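Local coordinates for IMPACT family member YigZ (Escherichia coli, PDB 1VI7), which is of uncertain function but may bind anions and guanyl ribonucleotides and hydrolyse ribonucleoside triphosphates, at residues H54-W59 with K118-G123; K84-Q89 with G122-A127; A30-D33 with A37-A40; L158-G163 with S189-D194. One frame throughout, in Å; residues are numbered along the deposited sequence.

How the contacts relate
Along the chain contact 3 comes first, contacts 1 and 2 follow and end on the same helix, and contact 4 lies beyond them. Contacts 1 and 2 share Gly122 and Gly123 of helix 113-128, and their centres are about 6 Å apart. They meet where Tyr120 CD1 lies 3.2 Å from Met86 CE. Contact 3, centred about 16 Å from contact 1, lies on strand 23-31 of the same five-stranded antiparallel sheet and on helix 34-48, whose Ala38 packs against Trp59. Contact 4 belongs to a separate four-stranded unit, its centre about 46 Å from that of contact 1 and its nearest atoms about 26 Å away. The first three therefore describe one domain, the fourth another.

Contact 1: residues H54-W59 with K118-G123; sequences HHCVAW and KAYGGG
Cys56, just ahead of strand 57-60, and Tyr120, on helix 113-128, form a sulfur-aromatic contact between the five-stranded antiparallel sheet and a helix packed against it, in a domain probably related to the ribosomal protein S5 fold. The sulfur-aromatic contact is borne out by the geometry: Cys56 SG lies 3.9 Å from the centroid of the Tyr120 ring, in a direction 44° off the ring normal, an oblique approach. The sulfur is nearer the outer part of the phenol, with Cys56 SG 3.2 Å from Tyr120 CE1 and 3.4 Å from Tyr120 CZ. Cys56 CB follows, 3.9 Å from Tyr120 CE1.

The CB of Tyr120 already points toward 54-59, and with CG anti to the carbonyl carbon (chi1 -73°) the CE1 side of the ring comes to Cys56 SG, spanning the 8.1 Å between the CA atoms of Cys56 and Tyr120. Both side chains also touch Met86 and Ala82, while the backbone of Cys56 pairs with Val102 on the adjacent strand. The buried phenol has a polar partner, since Tyr120 OH is hydrogen-bonded to Glu77 OE1. Replacing Tyr120 by alanine would probably open a gap beside Cys56 SG and deprive Glu77 of that partner. His54 sends its imidazole elsewhere, ND1 bonding to Asp75 O, and adds only a marginal approach here: His54 CB is 4.0 Å from Tyr120 OH.

Contact 2: residues K84-Q89 with G122-A127; sequences KPMLAQ and GGVNQA
Gln89 and Asn125 meet obliquely, their side-chain amide planes 58° apart, so the two groups are joined by one bond and do not lie flat together. Asn125 ND2 donates to Gln89 OE1 at 2.6 Å, and the N-H...O angle of 161° makes the bond nearly straight. The two ends differ in alignment: the acceptor lies close to the amide plane of Asn125, whereas the donor is clearly tilted from the carbonyl plane of Gln89. The bend in the Gln89 chain at chi2 accounts for the placing of its carboxamide, which folds over toward Asn125, and Gln89 OE1 also comes within 3.4 Å of Asn125 CB.

The backbone frame for this pairing is a near-parallel helix pair on one face of the antiparallel sheet. The axes of 84-89 and 122-127 approach to 8.3 Å at a signed crossing angle of -27°, and the nearest CA atoms are those of Met86 and Val124, 5.7 Å apart.

Val124 fills the interface on the sheet side of the amide pair by dividing its two methyls. One goes to Gln89, where Val124 CG1 is 3.9 Å from Gln89 CB. The other goes to Met86, whose side chain Val124 crosses at about a right angle, with Val124 CG2 3.2 Å from Met86 CB and 4.0 Å from Met86 SD. The end of the Met86 chain then leads away from Val124 toward Tyr120, earlier on the same helix, and beneath the pair Met86 rests on Val102 and Val124 on Ala100, both of strand 98-105.

Contact 3: residues A30-D33 with A37-A40; sequences AHTD and AAKA
Thr32 and Ala37 make a local van der Waals contact at a strand-to-helix turn, where the chain leaves strand 23-31 and enters helix 34-48. The evidence is a short span of sequence folded back on itself: the CA atoms of Thr32 and Ala37 are 4.8 Å apart, and Thr32 CB lies 3.7 Å from Ala37 CB. The threonine is pressed against the first turn of the helix by its carbon atoms. Thr32 CB is 3.6 Å from Ala38 N, and the methyl reaches along the helix backbone, with Thr32 CG2 3.8 Å from Ala37 O and equally 3.8 Å from Ala38 CA.

The torsion explains the division of labour between the two branches. With chi1 at 62°, OG1 sits between the backbone N and the carbonyl carbon, and the methyl is left to face the helix. The hydroxyl is used on the sheet side, where Thr32 OG1 is hydrogen-bonded to Thr99 OG1, so this buried polar atom does not lack a partner. Ala37 carries the largest share of the buried surface, its methyl lying against the backbone of Thr32 and Asp33.

Further outward, His31 points away from the helix, touches Ile9 and Pro10 of strand 7-10 and bonds through NE2 to Glu97. On the helix side Phe41 packs on both Ala30 and Thr32, while the Thr32 backbone pairs with Glu97, just before strand 98-105.

Contact 4: residues L158-G163 with S189-D194; sequences LGQCDG and SAKLAD
Lys191 reaches across from helix 185-196 to the end of helix 151-160, where its ammonium group meets Gln160 and its aliphatic end meets Cys161. Lys191 NZ donates to Gln160 OE1 at 3.0 Å. The C=O...N angle of 147° and a donor tilted 21° from the carbonyl plane show an approach from moderately above that plane. One carbon back, Lys191 CE lies 3.7 Å from Cys161 SG. The lysine chain is not extended: bends at chi2, chi3 and chi4 turn its end toward the amide.

Behind this first shell, a Schellman motif closes helix 151-160 and fixes the turn that carries Gln160 and Cys161. Asp162 has a positive phi of 59°, Gly163 N bonds to Leu158 O at 2.6 Å, and Asp162 N bonds weakly to Gly159 O. Leu158 O also accepts from Cys161 N, the two donors arriving at opposite faces of its plane. Asp162 OD2 adds a salt bridge to Lys184, and Cys161 packs on Phe188 and Glu187 of helix 185-196. The order strand-helix-strand-strand-helix-strand, with sheet order 2-3-1-4, is that of a ferredoxin-like fold.

An alanine in place of Lys191 would probably leave Gln160 OE1 without its donor and take the methylene away from Cys161 SG. Gln160 is neutral and the ion pair of Lys191 NZ with Glu187 OE1 is long and weak, so the link probably rests on a charged donor gripped by one amide oxygen.

Contact 1: residues H54-W59 with K118-G123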
# COMPACT_ATOMS: atom_id res chain seq x y z
N HIS A 54 2.69 -8.74 23.41
CA HIS A 54 1.73 -8.48 22.36
C HIS A 54 2.32 -7.74 21.17
O HIS A 54 3.37 -7.08 21.28
CB HIS A 54 0.51 -7.71 22.89
CG HIS A 54 -0.14 -8.33 24.08
ND1 HIS A 54 -0.92 -9.46 24.01
CD2 HIS A 54 -0.06 -8.02 25.40
CE1 HIS A 54 -1.29 -9.81 25.23
NE2 HIS A 54 -0.78 -8.96 26.10
N HIS A 55 1.74 -7.97 19.99
CA HIS A 55 2.12 -7.36 18.74
C HIS A 55 0.89 -7.05 17.87
O HIS A 55 0.64 -7.67 16.84
CB HIS A 55 3.12 -8.21 17.96
CG HIS A 55 4.34 -8.65 18.70
ND1 HIS A 55 4.32 -9.74 19.56
CD2 HIS A 55 5.58 -8.12 18.83
CE1 HIS A 55 5.50 -9.88 20.14
NE2 HIS A 55 6.28 -8.91 19.72
N CYS A 56 0.12 -6.06 18.26
CA CYS A 56 -1.10 -5.61 17.61
C CYS A 56 -0.86 -4.92 16.28
O CYS A 56 0.16 -4.26 16.04
CB CYS A 56 -1.88 -4.74 18.60
SG CYS A 56 -1.68 -5.26 20.34
N VAL A 57 -1.75 -5.12 15.30
CA VAL A 57 -1.56 -4.69 13.94
C VAL A 57 -2.74 -3.91 13.38
O VAL A 57 -3.86 -4.21 13.78
CB VAL A 57 -1.46 -5.96 13.02
CG1 VAL A 57 -1.08 -5.62 11.59
CG2 VAL A 57 -0.54 -7.01 13.62
N ALA A 58 -2.59 -3.32 12.21
CA ALA A 58 -3.65 -2.57 11.53
C ALA A 58 -3.09 -2.05 10.20
O ALA A 58 -1.86 -1.78 10.21
CB ALA A 58 -4.04 -1.37 12.38
N TRP A 59 -3.89 -1.90 9.17
CA TRP A 59 -3.36 -1.42 7.90
C TRP A 59 -4.48 -0.93 6.98
O TRP A 59 -5.65 -1.13 7.31
CB TRP A 59 -2.53 -2.49 7.22
CG TRP A 59 -3.25 -3.71 6.73
CD1 TRP A 59 -4.02 -3.80 5.60
CD2 TRP A 59 -3.26 -5.02 7.30
NE1 TRP A 59 -4.52 -5.07 5.46
CE2 TRP A 59 -4.07 -5.84 6.50
CE3 TRP A 59 -2.66 -5.57 8.44
CZ2 TRP A 59 -4.30 -7.19 6.76
CZ3 TRP A 59 -2.89 -6.91 8.72
CH2 TRP A 59 -3.69 -7.71 7.87
N LYS A 118 -5.65 4.15 24.68
CA LYS A 118 -4.75 5.30 24.50
C LYS A 118 -3.32 4.85 24.22
O LYS A 118 -2.49 5.61 23.69
CB LYS A 118 -4.84 6.29 25.63
CG LYS A 118 -6.18 6.47 26.29
CD LYS A 118 -7.00 7.66 25.78
CE LYS A 118 -8.45 7.54 26.25
NZ LYS A 118 -8.58 7.53 27.74
N ALA A 119 -3.00 3.59 24.48
CA ALA A 119 -1.66 3.09 24.27
C ALA A 119 -1.50 2.60 22.83
O ALA A 119 -0.42 2.67 22.25
CB ALA A 119 -1.30 2.01 25.25
N TYR A 120 -2.59 2.13 22.26
CA TYR A 120 -2.57 1.61 20.90
C TYR A 120 -2.98 2.66 19.90
O TYR A 120 -2.22 2.93 18.98
CB TYR A 120 -3.46 0.37 20.84
CG TYR A 120 -2.79 -0.80 21.54
CD1 TYR A 120 -1.68 -1.38 20.94
CD2 TYR A 120 -3.22 -1.29 22.77
CE1 TYR A 120 -1.03 -2.42 21.56
CE2 TYR A 120 -2.55 -2.32 23.39
CZ TYR A 120 -1.47 -2.90 22.77
OH TYR A 120 -0.79 -3.94 23.36
N GLY A 121 -4.20 3.19 20.04
CA GLY A 121 -4.68 4.24 19.15
C GLY A 121 -3.66 5.39 19.19
O GLY A 121 -3.00 5.73 18.21
N GLY A 122 -3.41 5.89 20.40
CA GLY A 122 -2.46 6.93 20.65
C GLY A 122 -1.06 6.67 20.12
O GLY A 122 -0.32 7.59 19.81
N GLY A 123 -0.61 5.43 20.21
CA GLY A 123 0.69 5.02 19.71
C GLY A 123 0.76 5.27 18.21
O GLY A 123 1.66 5.99 17.76

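Contact 2: residues K84-Q89 with G122-A127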
# COMPACT_ATOMS: atom_id res chain seq x y z
N LYS A 84 -8.93 -1.87 16.39
CA LYS A 84 -9.68 -0.82 15.70
C LYS A 84 -9.13 0.55 15.99
O LYS A 84 -8.86 1.29 15.05
CB LYS A 84 -11.16 -0.97 15.97
CG LYS A 84 -11.97 -1.75 14.95
N PRO A 85 -8.89 0.92 17.24
CA PRO A 85 -8.32 2.21 17.58
C PRO A 85 -7.19 2.60 16.66
O PRO A 85 -7.28 3.65 16.02
CB PRO A 85 -7.84 2.04 19.00
CG PRO A 85 -8.72 1.01 19.58
CD PRO A 85 -9.15 0.12 18.44
N MET A 86 -6.20 1.71 16.46
CA MET A 86 -5.08 2.04 15.57
C MET A 86 -5.51 2.11 14.12
O MET A 86 -5.01 2.95 13.35
CB MET A 86 -3.88 1.23 15.80
CG MET A 86 -3.81 -0.24 15.61
SD MET A 86 -2.24 -0.97 16.09
CE MET A 86 -2.44 -1.33 17.79
N LEU A 87 -6.52 1.35 13.72
CA LEU A 87 -6.98 1.48 12.31
C LEU A 87 -7.59 2.85 12.06
O LEU A 87 -7.29 3.53 11.05
CB LEU A 87 -7.93 0.35 12.03
CG LEU A 87 -8.64 0.10 10.74
CD1 LEU A 87 -9.88 0.97 10.61
CD2 LEU A 87 -7.70 0.28 9.54
N ALA A 88 -8.38 3.38 12.99
CA ALA A 88 -9.06 4.65 12.80
C ALA A 88 -8.13 5.83 12.63
O ALA A 88 -8.50 6.83 12.01
CB ALA A 88 -10.09 4.86 13.86
N GLN A 89 -6.95 5.77 13.25
CA GLN A 89 -5.88 6.73 13.03
C GLN A 89 -5.43 6.63 11.56
O GLN A 89 -5.54 7.57 10.76
CB GLN A 89 -4.73 6.47 13.99
CG GLN A 89 -5.01 6.61 15.47
CD GLN A 89 -5.48 7.98 15.89
OE1 GLN A 89 -4.86 9.01 15.63
NE2 GLN A 89 -6.67 8.07 16.47
N GLY A 122 -3.41 5.89 20.40
CA GLY A 122 -2.46 6.93 20.65
C GLY A 122 -1.06 6.67 20.12
O GLY A 122 -0.32 7.59 19.81
N GLY A 123 -0.61 5.43 20.21
CA GLY A 123 0.69 5.02 19.71
C GLY A 123 0.76 5.27 18.21
O GLY A 123 1.66 5.99 17.76
N VAL A 124 -0.29 4.84 17.49
CA VAL A 124 -0.30 5.08 16.04
C VAL A 124 -0.42 6.58 15.77
O VAL A 124 0.30 7.12 14.91
CB VAL A 124 -1.34 4.26 15.31
CG1 VAL A 124 -1.34 4.46 13.81
CG2 VAL A 124 -1.08 2.79 15.61
N ASN A 125 -1.08 7.28 16.69
CA ASN A 125 -1.20 8.72 16.57
C ASN A 125 0.13 9.45 16.64
O ASN A 125 0.35 10.40 15.88
CB ASN A 125 -2.13 9.23 17.69
CG ASN A 125 -2.44 10.71 17.46
OD1 ASN A 125 -1.62 11.54 17.83
ND2 ASN A 125 -3.54 10.95 16.77
N GLN A 126 1.02 9.06 17.54
CA GLN A 126 2.27 9.76 17.73
C GLN A 126 3.21 9.58 16.54
O GLN A 126 3.91 10.48 16.10
CB GLN A 126 2.98 9.27 18.99
CG GLN A 126 2.28 9.63 20.29
CD GLN A 126 1.93 11.12 20.31
OE1 GLN A 126 0.78 11.45 20.60
NE2 GLN A 126 2.86 11.93 19.84
N ALA A 127 3.26 8.32 16.09
CA ALA A 127 4.10 7.87 15.00
C ALA A 127 3.76 8.65 13.73
O ALA A 127 4.59 9.12 12.98
CB ALA A 127 3.83 6.39 14.74

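Contact 3: residues A30-D33 with A37-A40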
# COMPACT_ATOMS: atom_id res chain seq x y z
N ALA A 30 5.37 1.94 8.36
CA ALA A 30 6.17 1.59 7.20
C ALA A 30 5.33 1.52 5.94
O ALA A 30 4.13 1.26 6.05
CB ALA A 30 6.75 0.18 7.44
N HIS A 31 5.91 1.62 4.76
CA HIS A 31 5.15 1.52 3.50
C HIS A 31 4.85 0.08 3.15
O HIS A 31 5.75 -0.77 3.14
CB HIS A 31 5.96 2.16 2.37
CG HIS A 31 5.41 1.95 0.99
ND1 HIS A 31 5.86 0.97 0.14
CD2 HIS A 31 4.45 2.61 0.30
CE1 HIS A 31 5.21 1.04 -1.00
NE2 HIS A 31 4.34 2.04 -0.94
N THR A 32 3.59 -0.26 2.91
CA THR A 32 3.19 -1.63 2.60
C THR A 32 2.13 -1.66 1.51
O THR A 32 0.95 -1.50 1.79
CB THR A 32 2.58 -2.37 3.81
OG1 THR A 32 1.38 -1.69 4.23
CG2 THR A 32 3.53 -2.50 4.98
N ASP A 33 2.55 -1.85 0.25
CA ASP A 33 1.52 -1.93 -0.81
C ASP A 33 1.03 -3.39 -0.86
O ASP A 33 1.81 -4.33 -0.98
CB ASP A 33 1.97 -1.42 -2.15
CG ASP A 33 0.92 -1.45 -3.24
OD1 ASP A 33 1.15 -0.90 -4.34
OD2 ASP A 33 -0.18 -2.03 -3.01
N ALA A 37 2.58 -7.41 1.75
CA ALA A 37 3.46 -6.37 2.26
C ALA A 37 3.20 -6.13 3.74
O ALA A 37 4.12 -6.18 4.55
CB ALA A 37 3.28 -5.10 1.45
N ALA A 38 1.94 -5.92 4.09
CA ALA A 38 1.57 -5.74 5.50
C ALA A 38 2.08 -6.89 6.35
O ALA A 38 2.81 -6.77 7.35
CB ALA A 38 0.06 -5.64 5.60
N LYS A 39 1.73 -8.10 5.92
CA LYS A 39 2.15 -9.31 6.63
C LYS A 39 3.66 -9.45 6.67
O LYS A 39 4.24 -9.90 7.66
CB LYS A 39 1.54 -10.53 5.95
CG LYS A 39 1.54 -11.77 6.84
CD LYS A 39 0.11 -12.27 7.03
CE LYS A 39 -0.67 -11.27 7.90
NZ LYS A 39 -0.06 -11.18 9.27
N ALA A 40 4.31 -9.08 5.56
CA ALA A 40 5.75 -9.09 5.48
C ALA A 40 6.47 -8.57 6.71
O ALA A 40 7.23 -9.32 7.34
CB ALA A 40 6.20 -8.30 4.25

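Contact 4: residues L158-G163 with S189-D194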
# COMPACT_ATOMS: atom_id res chain seq x y z
N LEU A 158 6.71 1.55 -24.82
CA LEU A 158 6.04 1.48 -23.53
C LEU A 158 6.94 1.97 -22.40
O LEU A 158 6.57 2.82 -21.59
CB LEU A 158 5.67 0.01 -23.29
CG LEU A 158 4.50 -0.27 -22.36
CD1 LEU A 158 3.26 0.46 -22.84
CD2 LEU A 158 4.25 -1.77 -22.23
N GLY A 159 8.15 1.41 -22.36
CA GLY A 159 9.15 1.74 -21.39
C GLY A 159 9.66 3.16 -21.50
O GLY A 159 10.06 3.77 -20.49
N GLN A 160 9.63 3.75 -22.70
CA GLN A 160 10.03 5.13 -22.87
C GLN A 160 8.98 6.08 -22.30
O GLN A 160 9.22 7.28 -22.28
CB GLN A 160 10.24 5.51 -24.33
CG GLN A 160 11.54 4.99 -24.93
CD GLN A 160 11.36 4.69 -26.40
OE1 GLN A 160 10.95 5.57 -27.16
NE2 GLN A 160 11.64 3.45 -26.79
N CYS A 161 7.77 5.59 -22.12
CA CYS A 161 6.70 6.42 -21.59
C CYS A 161 6.37 6.00 -20.17
O CYS A 161 5.26 6.18 -19.70
CB CYS A 161 5.45 6.38 -22.47
SG CYS A 161 5.75 7.03 -24.11
N ASP A 162 7.36 5.37 -19.52
CA ASP A 162 7.15 4.95 -18.14
C ASP A 162 5.95 4.01 -18.09
O ASP A 162 5.16 4.12 -17.17
CB ASP A 162 6.85 6.16 -17.25
CG ASP A 162 8.00 7.16 -17.21
OD1 ASP A 162 9.17 6.73 -17.19
OD2 ASP A 162 7.72 8.37 -17.27
N GLY A 163 5.83 3.15 -19.09
CA GLY A 163 4.77 2.20 -19.21
C GLY A 163 5.30 0.81 -18.84
O GLY A 163 6.49 0.54 -18.91
N SER A 189 0.29 7.09 -27.76
CA SER A 189 -0.56 6.82 -28.91
C SER A 189 0.14 7.35 -30.16
O SER A 189 0.30 6.60 -31.12
CB SER A 189 -1.94 7.43 -28.75
OG SER A 189 -2.75 6.80 -27.78
N ALA A 190 0.57 8.60 -30.13
CA ALA A 190 1.29 9.19 -31.27
C ALA A 190 2.49 8.32 -31.63
O ALA A 190 2.64 7.84 -32.76
CB ALA A 190 1.75 10.59 -30.95
N LYS A 191 3.37 8.09 -30.64
CA LYS A 191 4.52 7.24 -30.92
C LYS A 191 4.04 5.93 -31.55
O LYS A 191 4.67 5.48 -32.51
CB LYS A 191 5.33 6.94 -29.67
CG LYS A 191 6.56 7.81 -29.49
CD LYS A 191 6.67 8.33 -28.06
CE LYS A 191 7.63 7.53 -27.21
NZ LYS A 191 9.04 7.81 -27.60
N LEU A 192 2.99 5.34 -31.01
CA LEU A 192 2.44 4.06 -31.43
C LEU A 192 1.97 4.11 -32.87
O LEU A 192 2.28 3.26 -33.69
CB LEU A 192 1.28 3.69 -30.53
CG LEU A 192 0.94 2.26 -30.20
CD1 LEU A 192 1.92 1.61 -29.24
CD2 LEU A 192 -0.46 2.20 -29.60
N ALA A 193 1.18 5.14 -33.17
CA ALA A 193 0.66 5.32 -34.53
C ALA A 193 1.79 5.51 -35.51
O ALA A 193 1.83 4.86 -36.55
CB ALA A 193 -0.35 6.46 -34.54
N ASP A 194 2.83 6.26 -35.19
CA ASP A 194 3.90 6.47 -36.16
C ASP A 194 4.68 5.19 -36.40
O ASP A 194 5.12 4.99 -37.53
CB ASP A 194 4.81 7.63 -35.83
CG ASP A 194 4.16 8.99 -36.06
OD1 ASP A 194 2.94 9.06 -36.34
OD2 ASP A 194 4.86 10.01 -35.99